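Local coordinates for protein MmeI (Methylophilus methylotrophus, PDB 5HR4) that probably methylates adenine in DNA at its exocyclic amino group using S-adenosyl-L-methionine and, as a type IIL restriction-modification enzyme, also cleaves DNA, at residues Gly854-Lys859 against Ser863-Ala868; Lys831-Ala836 against Asp873-Ser878; Asn660-Asn665 against Met704-Ala709; Phe369-Tyr374 against Trp427-Gln432. All coordinates share one frame; numbering follows the deposited sequence.

Contact 1. Residues Gly854-Lys859 against Ser863-Ala868; sequences GLYDPK and SELLKA
L865, near the start of helix 863-880, reaches over to L855 and Y856, at the end of helix 852-856. Its CB points at the partner segment, and with CG anti to the backbone N (chi1 -172°) the isobutyl group is carried on across the gap. From CG the two methyls part. CD2 does most of the touching: it lies 3.5 Å from Y856 CE1, obliquely to the ring. The same methyl is 3.8 Å from L855 O, with L855 CB a little farther off. CD1 approaches the phenol end, 4.1 Å from Y856 OH. The two side chains cross at about a right angle. The hydroxyl's polar partners are R844 NH2 and H869 NE2, whose imidazole stands nearly perpendicular to the phenol. A phenylalanine in place of Y856 has no hydroxyl and would probably leave R844 and H869 without this shared hydrogen-bond partner inside a buried contact. Past the helix end, D857 OD1 accepts from K859 N in an Asx turn, met from above the carboxylate plane. In the C-terminal domain this junction of two successive helices packs on helix 827-845, whose I840 touches both Y856 and L865 and whose A843 also meets L865.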
loop_
_atom_site.group_PDB
_atom_site.type_symbol
_atom_site.label_atom_id
_atom_site.label_comp_id
_atom_site.label_asym_id
_atom_site.label_seq_id
_atom_site.Cartn_x
_atom_site.Cartn_y
_atom_site.Cartn_z
ATOM N N GLY A 854 29.905 -2.291 -8.731
ATOM C CA GLY A 854 30.629 -1.160 -9.289
ATOM C C GLY A 854 30.713 -1.192 -10.799
ATOM O O GLY A 854 30.674 -0.144 -11.448
ATOM N N LEU A 855 30.796 -2.388 -11.383
ATOM C CA LEU A 855 30.889 -2.501 -12.831
ATOM C C LEU A 855 29.550 -2.319 -13.519
ATOM O O LEU A 855 29.515 -1.876 -14.670
ATOM C CB LEU A 855 31.476 -3.850 -13.229
ATOM C CG LEU A 855 33.005 -3.905 -13.196
ATOM C CD1 LEU A 855 33.488 -5.312 -12.939
ATOM C CD2 LEU A 855 33.539 -3.409 -14.507
ATOM N N TYR A 856 28.440 -2.657 -12.856
ATOM C CA TYR A 856 27.131 -2.585 -13.501
ATOM C C TYR A 856 26.258 -1.443 -13.001
ATOM O O TYR A 856 25.095 -1.344 -13.407
ATOM C CB TYR A 856 26.398 -3.917 -13.357
ATOM C CG TYR A 856 26.825 -4.941 -14.383
ATOM C CD1 TYR A 856 28.053 -5.588 -14.285
ATOM C CD2 TYR A 856 26.004 -5.255 -15.456
ATOM C CE1 TYR A 856 28.438 -6.526 -15.230
ATOM C CE2 TYR A 856 26.381 -6.191 -16.404
ATOM C CZ TYR A 856 27.593 -6.824 -16.286
ATOM O OH TYR A 856 27.951 -7.749 -17.241
ATOM N N ASP A 857 26.774 -0.579 -12.153
ATOM C CA ASP A 857 26.143 0.714 -11.987
ATOM C C ASP A 857 26.263 1.491 -13.300
ATOM O O ASP A 857 27.381 1.651 -13.810
ATOM C CB ASP A 857 26.823 1.446 -10.842
ATOM C CG ASP A 857 26.461 2.906 -10.786
ATOM O OD1 ASP A 857 25.400 3.302 -11.335
ATOM O OD2 ASP A 857 27.253 3.660 -10.176
ATOM N N PRO A 858 25.160 1.962 -13.895
ATOM C CA PRO A 858 25.267 2.568 -15.239
ATOM C C PRO A 858 25.917 3.954 -15.257
ATOM O O PRO A 858 26.403 4.379 -16.313
ATOM C CB PRO A 858 23.813 2.601 -15.730
ATOM C CG PRO A 858 22.996 2.566 -14.509
ATOM C CD PRO A 858 23.759 1.752 -13.498
ATOM N N LYS A 859 25.964 4.658 -14.125
ATOM C CA LYS A 859 26.858 5.805 -14.001
ATOM C C LYS A 859 28.318 5.398 -14.212
ATOM O O LYS A 859 28.986 5.884 -15.124
ATOM C CB LYS A 859 26.673 6.451 -12.626
ATOM N N SER A 863 33.196 1.846 -20.329
ATOM C CA SER A 863 32.658 1.799 -21.686
ATOM C C SER A 863 33.047 0.504 -22.389
ATOM O O SER A 863 32.353 0.059 -23.315
ATOM C CB SER A 863 33.114 3.020 -22.495
ATOM O OG SER A 863 34.521 3.184 -22.462
ATOM N N GLU A 864 34.143 -0.117 -21.967
ATOM C CA GLU A 864 34.520 -1.389 -22.569
ATOM C C GLU A 864 33.491 -2.476 -22.263
ATOM O O GLU A 864 33.249 -3.356 -23.101
ATOM C CB GLU A 864 35.918 -1.791 -22.087
ATOM C CG GLU A 864 36.479 -3.034 -22.740
ATOM C CD GLU A 864 37.590 -3.657 -21.918
ATOM O OE1 GLU A 864 38.067 -2.998 -20.961
ATOM O OE2 GLU A 864 37.966 -4.814 -22.219
ATOM N N LEU A 865 32.849 -2.415 -21.087
ATOM C CA LEU A 865 31.810 -3.391 -20.768
ATOM C C LEU A 865 30.532 -3.092 -21.533
ATOM O O LEU A 865 29.912 -4.000 -22.104
ATOM C CB LEU A 865 31.539 -3.414 -19.265
ATOM C CG LEU A 865 30.601 -4.530 -18.776
ATOM C CD1 LEU A 865 31.043 -5.902 -19.251
ATOM C CD2 LEU A 865 30.495 -4.492 -17.264
ATOM N N LEU A 866 30.132 -1.819 -21.567
ATOM C CA LEU A 866 28.950 -1.437 -22.331
ATOM C C LEU A 866 29.045 -1.928 -23.769
ATOM O O LEU A 866 28.048 -2.381 -24.347
ATOM C CB LEU A 866 28.777 0.077 -22.297
ATOM C CG LEU A 866 27.557 0.539 -23.076
ATOM C CD1 LEU A 866 26.287 -0.184 -22.584
ATOM C CD2 LEU A 866 27.430 2.042 -22.956
ATOM N N LYS A 867 30.250 -1.875 -24.352
ATOM C CA LYS A 867 30.407 -2.274 -25.743
ATOM C C LYS A 867 30.133 -3.764 -25.917
ATOM O O LYS A 867 29.322 -4.160 -26.767
ATOM C CB LYS A 867 31.804 -1.901 -26.238
ATOM N N ALA A 868 30.781 -4.605 -25.098
ATOM C CA ALA A 868 30.533 -6.043 -25.165
ATOM C C ALA A 868 29.053 -6.358 -24.987
ATOM O O ALA A 868 28.508 -7.228 -25.685
ATOM C CB ALA A 868 31.370 -6.780 -24.115
#

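Contact 2. Residues Lys831-Ala836 against Asp873-Ser878; sequences KAIEEA and DKAVDS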
loop_
_atom_site.group_PDB
_atom_site.type_symbol
_atom_site.label_atom_id
_atom_site.label_comp_id
_atom_site.label_asym_id
_atom_site.label_seq_id
_atom_site.Cartn_x
_atom_site.Cartn_y
_atom_site.Cartn_z
ATOM N N LYS A 831 27.575 -19.338 -32.174
ATOM C CA LYS A 831 28.974 -18.966 -31.966
ATOM C C LYS A 831 29.131 -17.460 -31.809
ATOM O O LYS A 831 30.026 -16.993 -31.088
ATOM C CB LYS A 831 29.832 -19.478 -33.125
ATOM N N ALA A 832 28.267 -16.689 -32.469
ATOM C CA ALA A 832 28.311 -15.242 -32.321
ATOM C C ALA A 832 27.974 -14.840 -30.892
ATOM O O ALA A 832 28.699 -14.058 -30.264
ATOM C CB ALA A 832 27.351 -14.592 -33.321
ATOM N N ILE A 833 26.883 -15.388 -30.351
ATOM C CA ILE A 833 26.487 -15.072 -28.981
ATOM C C ILE A 833 27.546 -15.548 -27.988
ATOM O O ILE A 833 27.847 -14.859 -27.006
ATOM C CB ILE A 833 25.101 -15.669 -28.685
ATOM C CG1 ILE A 833 24.053 -15.015 -29.585
ATOM C CG2 ILE A 833 24.739 -15.494 -27.227
ATOM C CD1 ILE A 833 22.633 -15.451 -29.299
ATOM N N GLU A 834 28.148 -16.713 -28.233
ATOM C CA GLU A 834 29.237 -17.147 -27.364
ATOM C C GLU A 834 30.401 -16.162 -27.397
ATOM O O GLU A 834 30.984 -15.848 -26.352
ATOM C CB GLU A 834 29.691 -18.548 -27.759
ATOM C CG GLU A 834 28.586 -19.577 -27.563
ATOM C CD GLU A 834 28.920 -20.936 -28.133
ATOM O OE1 GLU A 834 29.921 -21.036 -28.878
ATOM O OE2 GLU A 834 28.176 -21.899 -27.828
ATOM N N GLU A 835 30.733 -15.634 -28.584
ATOM C CA GLU A 835 31.859 -14.709 -28.696
ATOM C C GLU A 835 31.602 -13.412 -27.932
ATOM O O GLU A 835 32.499 -12.892 -27.254
ATOM C CB GLU A 835 32.158 -14.419 -30.167
ATOM N N ALA A 836 30.390 -12.865 -28.029
ATOM C CA ALA A 836 30.061 -11.696 -27.218
ATOM C C ALA A 836 30.127 -12.028 -25.730
ATOM O O ALA A 836 30.636 -11.233 -24.927
ATOM C CB ALA A 836 28.676 -11.176 -27.589
ATOM N N ASP A 873 23.832 -7.838 -27.437
ATOM C CA ASP A 873 22.446 -7.601 -27.841
ATOM C C ASP A 873 22.289 -7.760 -29.346
ATOM O O ASP A 873 21.337 -8.399 -29.814
ATOM C CB ASP A 873 21.975 -6.210 -27.411
ATOM C CG ASP A 873 21.905 -6.044 -25.900
ATOM O OD1 ASP A 873 21.511 -7.007 -25.184
ATOM O OD2 ASP A 873 22.251 -4.927 -25.444
ATOM N N LYS A 874 23.235 -7.197 -30.116
ATOM C CA LYS A 874 23.232 -7.328 -31.570
ATOM C C LYS A 874 23.157 -8.790 -32.002
ATOM O O LYS A 874 22.370 -9.146 -32.889
ATOM C CB LYS A 874 24.487 -6.656 -32.132
ATOM C CG LYS A 874 24.578 -6.568 -33.660
ATOM C CD LYS A 874 26.019 -6.826 -34.112
ATOM C CE LYS A 874 26.397 -6.017 -35.345
ATOM N NZ LYS A 874 26.650 -4.568 -35.053
ATOM N N ALA A 875 23.951 -9.657 -31.366
ATOM C CA ALA A 875 23.905 -11.080 -31.684
ATOM C C ALA A 875 22.580 -11.713 -31.272
ATOM O O ALA A 875 22.005 -12.502 -32.034
ATOM C CB ALA A 875 25.071 -11.798 -31.014
ATOM N N VAL A 876 22.075 -11.391 -30.074
ATOM C CA VAL A 876 20.800 -11.963 -29.632
ATOM C C VAL A 876 19.647 -11.400 -30.456
ATOM O O VAL A 876 18.743 -12.135 -30.875
ATOM C CB VAL A 876 20.585 -11.721 -28.121
ATOM C CG1 VAL A 876 19.216 -12.242 -27.656
ATOM C CG2 VAL A 876 21.681 -12.380 -27.302
ATOM N N ASP A 877 19.648 -10.089 -30.689
ATOM C CA ASP A 877 18.582 -9.493 -31.480
ATOM C C ASP A 877 18.524 -10.108 -32.864
ATOM O O ASP A 877 17.435 -10.359 -33.399
ATOM C CB ASP A 877 18.788 -7.988 -31.574
ATOM C CG ASP A 877 18.635 -7.304 -30.236
ATOM O OD1 ASP A 877 17.979 -7.902 -29.348
ATOM O OD2 ASP A 877 19.164 -6.175 -30.079
ATOM N N SER A 878 19.693 -10.359 -33.458
ATOM C CA SER A 878 19.750 -11.029 -34.751
ATOM C C SER A 878 19.074 -12.398 -34.702
ATOM O O SER A 878 18.348 -12.771 -35.630
ATOM C CB SER A 878 21.203 -11.153 -35.206
ATOM O OG SER A 878 21.367 -12.270 -36.062
#
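A832 and I833 meet A875 and V876 in a wholly apolar, antiparallel helix-helix contact of the C-terminal domain, between helix 827-845 and helix 863-880. The segment axes come within 8.7 Å, and their N-to-C directions differ by 158°. Such closeness goes with the small residue at the centre: A875 points its CB at the opposing helix, and the CA atoms of I833 and A875 are only 5.5 Å apart. The A875 methyl is met by I833 CG1 at 3.7 Å and, less closely, by the methyl of A832, with the CB atoms 4.3 Å apart. I833 starts off to one side, but its end comes nearer helix 863-880. With CG1 beside the backbone N (chi1 -64°) and the chain then extended, the side chain passes along A875 and delivers CD1 to V876 CG2, 3.8 Å away. There the two branched side chains cross at about a right angle. I833 and V876 form the buried side of the interface, and both also touch W822 and helix 783-790, through L784 and L788 respectively; A832 and A875 lie on its partly exposed side. No hydrogen bond links the segments. On other faces of helix 863-880, D873 OD1 accepts from T792 N, and D877 makes a salt bridge with R891 of helix 888-903. The whole is typical of an antiparallel helix pair in an all-helical region, where alanine brings two backbones together and longer aliphatic side chains fill the groove beside it.

Contact 3. Residues Asn660-Asn665 against Met704-Ala709; sequences NQFITN and MPLVLA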
loop_
_atom_site.group_PDB
_atom_site.type_symbol
_atom_site.label_atom_id
_atom_site.label_comp_id
_atom_site.label_asym_id
_atom_site.label_seq_id
_atom_site.Cartn_x
_atom_site.Cartn_y
_atom_site.Cartn_z
ATOM N N ASN A 660 37.585 -17.524 11.229
ATOM C CA ASN A 660 38.924 -17.701 11.782
ATOM C C ASN A 660 38.878 -17.950 13.281
ATOM O O ASN A 660 39.613 -18.806 13.781
ATOM C CB ASN A 660 39.820 -16.507 11.457
ATOM C CG ASN A 660 40.035 -16.344 9.962
ATOM O OD1 ASN A 660 39.879 -17.294 9.191
ATOM N ND2 ASN A 660 40.369 -15.131 9.542
ATOM N N GLN A 661 38.029 -17.238 14.022
ATOM C CA GLN A 661 37.946 -17.509 15.456
ATOM C C GLN A 661 37.525 -18.951 15.695
ATOM O O GLN A 661 38.145 -19.667 16.488
ATOM C CB GLN A 661 36.983 -16.536 16.141
ATOM N N PHE A 662 36.518 -19.411 14.945
ATOM C CA PHE A 662 35.954 -20.753 15.107
ATOM C C PHE A 662 36.954 -21.841 14.735
ATOM O O PHE A 662 36.978 -22.905 15.363
ATOM C CB PHE A 662 34.681 -20.871 14.256
ATOM C CG PHE A 662 33.879 -22.129 14.489
ATOM C CD1 PHE A 662 34.113 -23.276 13.740
ATOM C CD2 PHE A 662 32.853 -22.151 15.426
ATOM C CE1 PHE A 662 33.356 -24.433 13.950
ATOM C CE2 PHE A 662 32.097 -23.304 15.636
ATOM C CZ PHE A 662 32.351 -24.439 14.899
ATOM N N ILE A 663 37.772 -21.615 13.706
ATOM C CA ILE A 663 38.724 -22.649 13.294
ATOM C C ILE A 663 39.817 -22.828 14.342
ATOM O O ILE A 663 40.144 -23.956 14.724
ATOM C CB ILE A 663 39.329 -22.339 11.917
ATOM C CG1 ILE A 663 38.383 -22.781 10.808
ATOM C CG2 ILE A 663 40.669 -23.063 11.766
ATOM C CD1 ILE A 663 38.122 -24.257 10.834
ATOM N N THR A 664 40.412 -21.729 14.813
ATOM C CA THR A 664 41.446 -21.870 15.831
ATOM C C THR A 664 40.886 -22.574 17.062
ATOM O O THR A 664 41.505 -23.505 17.594
ATOM C CB THR A 664 42.045 -20.507 16.201
ATOM O OG1 THR A 664 41.173 -19.825 17.107
ATOM C CG2 THR A 664 42.272 -19.641 14.956
ATOM N N ASN A 665 39.687 -22.180 17.489
ATOM C CA ASN A 665 39.023 -22.836 18.608
ATOM C C ASN A 665 38.661 -24.289 18.326
ATOM O O ASN A 665 38.525 -25.059 19.274
ATOM C CB ASN A 665 37.762 -22.062 18.985
ATOM C CG ASN A 665 38.066 -20.837 19.799
ATOM O OD1 ASN A 665 39.123 -20.751 20.427
ATOM N ND2 ASN A 665 37.145 -19.875 19.799
ATOM N N MET A 704 33.565 -32.875 17.725
ATOM C CA MET A 704 33.667 -31.422 17.689
ATOM C C MET A 704 32.559 -30.776 18.503
ATOM O O MET A 704 31.399 -30.776 18.060
ATOM C CB MET A 704 33.603 -30.954 16.234
ATOM C CG MET A 704 34.459 -31.795 15.283
ATOM S SD MET A 704 34.156 -31.521 13.517
ATOM C CE MET A 704 35.502 -32.442 12.788
ATOM N N PRO A 705 32.861 -30.182 19.671
ATOM C CA PRO A 705 31.803 -29.580 20.504
ATOM C C PRO A 705 31.227 -28.305 19.920
ATOM O O PRO A 705 30.003 -28.142 19.839
ATOM C CB PRO A 705 32.515 -29.283 21.830
ATOM C CG PRO A 705 33.825 -30.024 21.765
ATOM C CD PRO A 705 34.180 -30.121 20.315
ATOM N N LEU A 706 32.105 -27.377 19.536
ATOM C CA LEU A 706 31.643 -26.114 18.975
ATOM C C LEU A 706 30.649 -26.330 17.839
ATOM O O LEU A 706 29.627 -25.631 17.759
ATOM C CB LEU A 706 32.833 -25.295 18.503
ATOM C CG LEU A 706 33.618 -24.597 19.609
ATOM C CD1 LEU A 706 34.415 -23.464 18.991
ATOM C CD2 LEU A 706 32.703 -24.065 20.685
ATOM N N VAL A 707 30.909 -27.308 16.965
ATOM C CA VAL A 707 29.944 -27.607 15.909
ATOM C C VAL A 707 28.670 -28.166 16.504
ATOM O O VAL A 707 27.564 -27.724 16.162
ATOM C CB VAL A 707 30.524 -28.575 14.871
ATOM C CG1 VAL A 707 29.516 -28.756 13.737
ATOM C CG2 VAL A 707 31.853 -28.059 14.348
ATOM N N LEU A 708 28.807 -29.162 17.389
ATOM C CA LEU A 708 27.657 -29.787 18.027
ATOM C C LEU A 708 26.748 -28.745 18.661
ATOM O O LEU A 708 25.520 -28.836 18.560
ATOM C CB LEU A 708 28.144 -30.793 19.065
ATOM C CG LEU A 708 27.741 -32.275 19.021
ATOM C CD1 LEU A 708 27.228 -32.705 17.656
ATOM C CD2 LEU A 708 28.933 -33.139 19.439
ATOM N N ALA A 709 27.328 -27.724 19.294
ATOM C CA ALA A 709 26.489 -26.670 19.852
ATOM C C ALA A 709 25.742 -25.906 18.757
ATOM O O ALA A 709 24.590 -25.501 18.956
ATOM C CB ALA A 709 27.325 -25.723 20.705
#
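F662 packs its ring tip against L706 and V707, and this is the tight half of the contact; N665, one turn on, meets only the outer end of L706. The phenyl CG stands beside the carbonyl carbon (chi1 -171°), which sends the ring out from helix 656-665 to the first turn of helix 705-719. V707 CG2 sits at the ring edge, in its plane, 3.7 Å from F662 CZ, and the two side chains cross at about a right angle. L706 comes from an oblique direction: its CB is 3.6 Å from F662 CE2, after which the leucine runs back past the phenyl in the opposite sense. F662 and V707 are both buried. Toward solvent the packing thins to one pair, L706 CD1 against N665 CB at 3.6 Å. Here the exposed asparagine offers an aliphatic carbon to the leucine methyl. No polar bond joins the segments at all. Within the first helix Q661 O accepts from both N665 N and T664 OG1, the hydroxyl tilted out of the carbonyl plane. The segment axes stay 10.9 Å apart and their directions diverge by 129°, so the side chains, F662 above all, span the distance. In the target recognition domain F662 also meets the ring of F654, on strand 653-655 at the edge of a small mixed sheet, while E666, just after helix 656-665, touches M704, P705 and L706 at the start of helix 705-719.

Contact 4. Residues Phe369-Tyr374 against Trp427-Gln432; sequences FLVITY and WLTDHQ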
loop_
_atom_site.group_PDB
_atom_site.type_symbol
_atom_site.label_atom_id
_atom_site.label_comp_id
_atom_site.label_asym_id
_atom_site.label_seq_id
_atom_site.Cartn_x
_atom_site.Cartn_y
_atom_site.Cartn_z
ATOM N N PHE A 369 -10.722 10.038 2.339
ATOM C CA PHE A 369 -11.347 10.058 1.015
ATOM C C PHE A 369 -12.719 10.720 1.044
ATOM O O PHE A 369 -13.057 11.502 0.146
ATOM C CB PHE A 369 -11.496 8.649 0.457
ATOM C CG PHE A 369 -10.255 8.095 -0.109
ATOM C CD1 PHE A 369 -9.873 8.399 -1.395
ATOM C CD2 PHE A 369 -9.472 7.243 0.635
ATOM C CE1 PHE A 369 -8.698 7.883 -1.929
ATOM C CE2 PHE A 369 -8.316 6.712 0.106
ATOM C CZ PHE A 369 -7.922 7.042 -1.174
ATOM N N LEU A 370 -13.539 10.403 2.054
ATOM C CA LEU A 370 -14.847 11.046 2.132
ATOM C C LEU A 370 -14.734 12.519 2.502
ATOM O O LEU A 370 -15.556 13.328 2.052
ATOM C CB LEU A 370 -15.746 10.319 3.132
ATOM C CG LEU A 370 -15.931 8.856 2.731
ATOM C CD1 LEU A 370 -16.706 8.083 3.781
ATOM C CD2 LEU A 370 -16.588 8.751 1.374
ATOM N N VAL A 371 -13.741 12.888 3.316
ATOM C CA VAL A 371 -13.640 14.272 3.768
ATOM C C VAL A 371 -13.134 15.158 2.636
ATOM O O VAL A 371 -13.772 16.157 2.284
ATOM C CB VAL A 371 -12.753 14.362 5.024
ATOM C CG1 VAL A 371 -12.293 15.781 5.268
ATOM C CG2 VAL A 371 -13.511 13.852 6.232
ATOM N N ILE A 372 -12.008 14.782 2.015
ATOM C CA ILE A 372 -11.512 15.528 0.857
ATOM C C ILE A 372 -12.585 15.644 -0.218
ATOM O O ILE A 372 -12.760 16.716 -0.813
ATOM C CB ILE A 372 -10.236 14.884 0.283
ATOM C CG1 ILE A 372 -9.147 14.876 1.333
ATOM C CG2 ILE A 372 -9.735 15.695 -0.920
ATOM C CD1 ILE A 372 -8.804 16.287 1.745
ATOM N N THR A 373 -13.304 14.551 -0.508
ATOM C CA THR A 373 -14.306 14.610 -1.569
ATOM C C THR A 373 -15.398 15.605 -1.219
ATOM O O THR A 373 -15.762 16.467 -2.030
ATOM C CB THR A 373 -14.931 13.242 -1.829
ATOM O OG1 THR A 373 -13.941 12.327 -2.323
ATOM C CG2 THR A 373 -16.057 13.386 -2.849
ATOM N N TYR A 374 -15.920 15.514 -0.002
ATOM C CA TYR A 374 -16.980 16.424 0.410
ATOM C C TYR A 374 -16.500 17.867 0.400
ATOM O O TYR A 374 -17.287 18.778 0.128
ATOM C CB TYR A 374 -17.508 16.006 1.796
ATOM C CG TYR A 374 -18.523 16.937 2.403
ATOM C CD1 TYR A 374 -19.779 17.099 1.831
ATOM C CD2 TYR A 374 -18.234 17.649 3.563
ATOM C CE1 TYR A 374 -20.715 17.969 2.374
ATOM C CE2 TYR A 374 -19.164 18.506 4.123
ATOM C CZ TYR A 374 -20.399 18.663 3.515
ATOM O OH TYR A 374 -21.328 19.516 4.059
ATOM N N TRP A 427 -18.573 15.988 9.831
ATOM C CA TRP A 427 -19.309 17.139 10.357
ATOM C C TRP A 427 -18.406 18.354 10.549
ATOM O O TRP A 427 -18.822 19.486 10.277
ATOM C CB TRP A 427 -19.985 16.793 11.670
ATOM C CG TRP A 427 -21.264 16.034 11.532
ATOM C CD1 TRP A 427 -22.349 16.353 10.753
ATOM C CD2 TRP A 427 -21.614 14.844 12.242
ATOM N NE1 TRP A 427 -23.341 15.414 10.924
ATOM C CE2 TRP A 427 -22.913 14.482 11.839
ATOM C CE3 TRP A 427 -20.944 14.041 13.184
ATOM C CZ2 TRP A 427 -23.552 13.359 12.344
ATOM C CZ3 TRP A 427 -21.573 12.937 13.675
ATOM C CH2 TRP A 427 -22.863 12.597 13.254
ATOM N N LEU A 428 -17.177 18.148 11.037
ATOM C CA LEU A 428 -16.240 19.263 11.165
ATOM C C LEU A 428 -15.930 19.875 9.800
ATOM O O LEU A 428 -15.891 21.105 9.654
ATOM C CB LEU A 428 -14.947 18.804 11.845
ATOM C CG LEU A 428 -15.023 17.994 13.147
ATOM C CD1 LEU A 428 -13.616 17.686 13.692
ATOM C CD2 LEU A 428 -15.908 18.674 14.200
ATOM N N THR A 429 -15.725 19.037 8.784
ATOM C CA THR A 429 -15.524 19.581 7.449
ATOM C C THR A 429 -16.760 20.343 6.990
ATOM O O THR A 429 -16.648 21.444 6.433
ATOM C CB THR A 429 -15.161 18.480 6.452
ATOM O OG1 THR A 429 -14.235 17.563 7.058
ATOM C CG2 THR A 429 -14.494 19.102 5.253
ATOM N N ASP A 430 -17.945 19.787 7.238
ATOM C CA ASP A 430 -19.180 20.519 6.980
ATOM C C ASP A 430 -19.123 21.905 7.594
ATOM O O ASP A 430 -19.276 22.912 6.895
ATOM C CB ASP A 430 -20.380 19.749 7.534
ATOM C CG ASP A 430 -21.693 20.492 7.331
ATOM O OD1 ASP A 430 -22.172 20.522 6.176
ATOM O OD2 ASP A 430 -22.255 21.030 8.319
ATOM N N HIS A 431 -18.867 21.983 8.905
ATOM C CA HIS A 431 -18.838 23.300 9.533
ATOM C C HIS A 431 -17.724 24.173 8.976
ATOM O O HIS A 431 -17.916 25.379 8.796
ATOM C CB HIS A 431 -18.660 23.197 11.025
ATOM C CG HIS A 431 -18.854 24.501 11.718
ATOM N ND1 HIS A 431 -20.042 25.201 11.646
ATOM C CD2 HIS A 431 -18.028 25.232 12.502
ATOM C CE1 HIS A 431 -19.940 26.307 12.360
ATOM N NE2 HIS A 431 -18.727 26.354 12.884
ATOM N N GLN A 432 -16.537 23.598 8.746
ATOM C CA GLN A 432 -15.461 24.375 8.143
ATOM C C GLN A 432 -15.906 25.003 6.829
ATOM O O GLN A 432 -15.649 26.185 6.583
ATOM C CB GLN A 432 -14.227 23.505 7.929
ATOM C CG GLN A 432 -13.244 23.572 9.090
ATOM C CD GLN A 432 -12.159 22.543 8.968
ATOM O OE1 GLN A 432 -12.316 21.556 8.248
ATOM N NE2 GLN A 432 -11.035 22.770 9.655
#
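Y374 and V371 meet D430 and T429 between two nearly parallel helices of the Rossmann-like methyltransferase domain. Helix 368-388 lies in the beta-alpha-beta crossover from strand 359-361 to its parallel neighbour 409-413, and helix 416-440 leads on to strand 455-458. The segment axes lie 9.9 Å apart, inclined by 17°. F369, five residues before Y374 on the same helix, touches the bound sinefungin. Y374 keeps CG anti to the backbone N (chi1 175°), which throws the phenol across to the second helix, where OH donates to D430 OD1; the bond is modelled at 2.5 Å, a length not to be pressed at this resolution. R378 also hydrogen-bonds this hydroxyl, and R447 forms a salt bridge with the same carboxylate oxygen, an environment likely to favour charged D430. With a leucine in place of Y374, D430 OD1 is likely to lose its partner from the phenol, and R378 the hydroxyl it bonds. Beside this polar link V371 CG1 packs against the T429 side chain, beside both OG1 and CG2 (V371 CG1 to T429 CG2 4.0 Å), while T429 OG1 hydrogen-bonds A425 O in its own helix. Ring and carboxylate planes are 24° apart. The ring turns an edge to the backbone of helix 416-440, with D430 N in its plane, 3.6 Å from Y374 CE2.

Overall arrangement
Contacts 1 and 2 share helix 863-880, which packs on helix 852-856 through its first turn and on helix 827-845 farther along; their centres are 18 Å apart, and contact 1 is nested inside the loop that contact 2 closes. Contact 3 stands apart in the target recognition domain, and contact 4, in the methyltransferase domain, lies across the chain's centre from the others, 54 to 66 Å from their centres. Contacts 1 and 4 are buried; contacts 2 and 3 have a more open side. Chemistry follows place: contacts 2 and 3 are apolar, contact 1 joins apolar packing to a tyrosine whose hydroxyl bonds residues outside the two segments, and only contact 4 has a hydrogen bond between its segments.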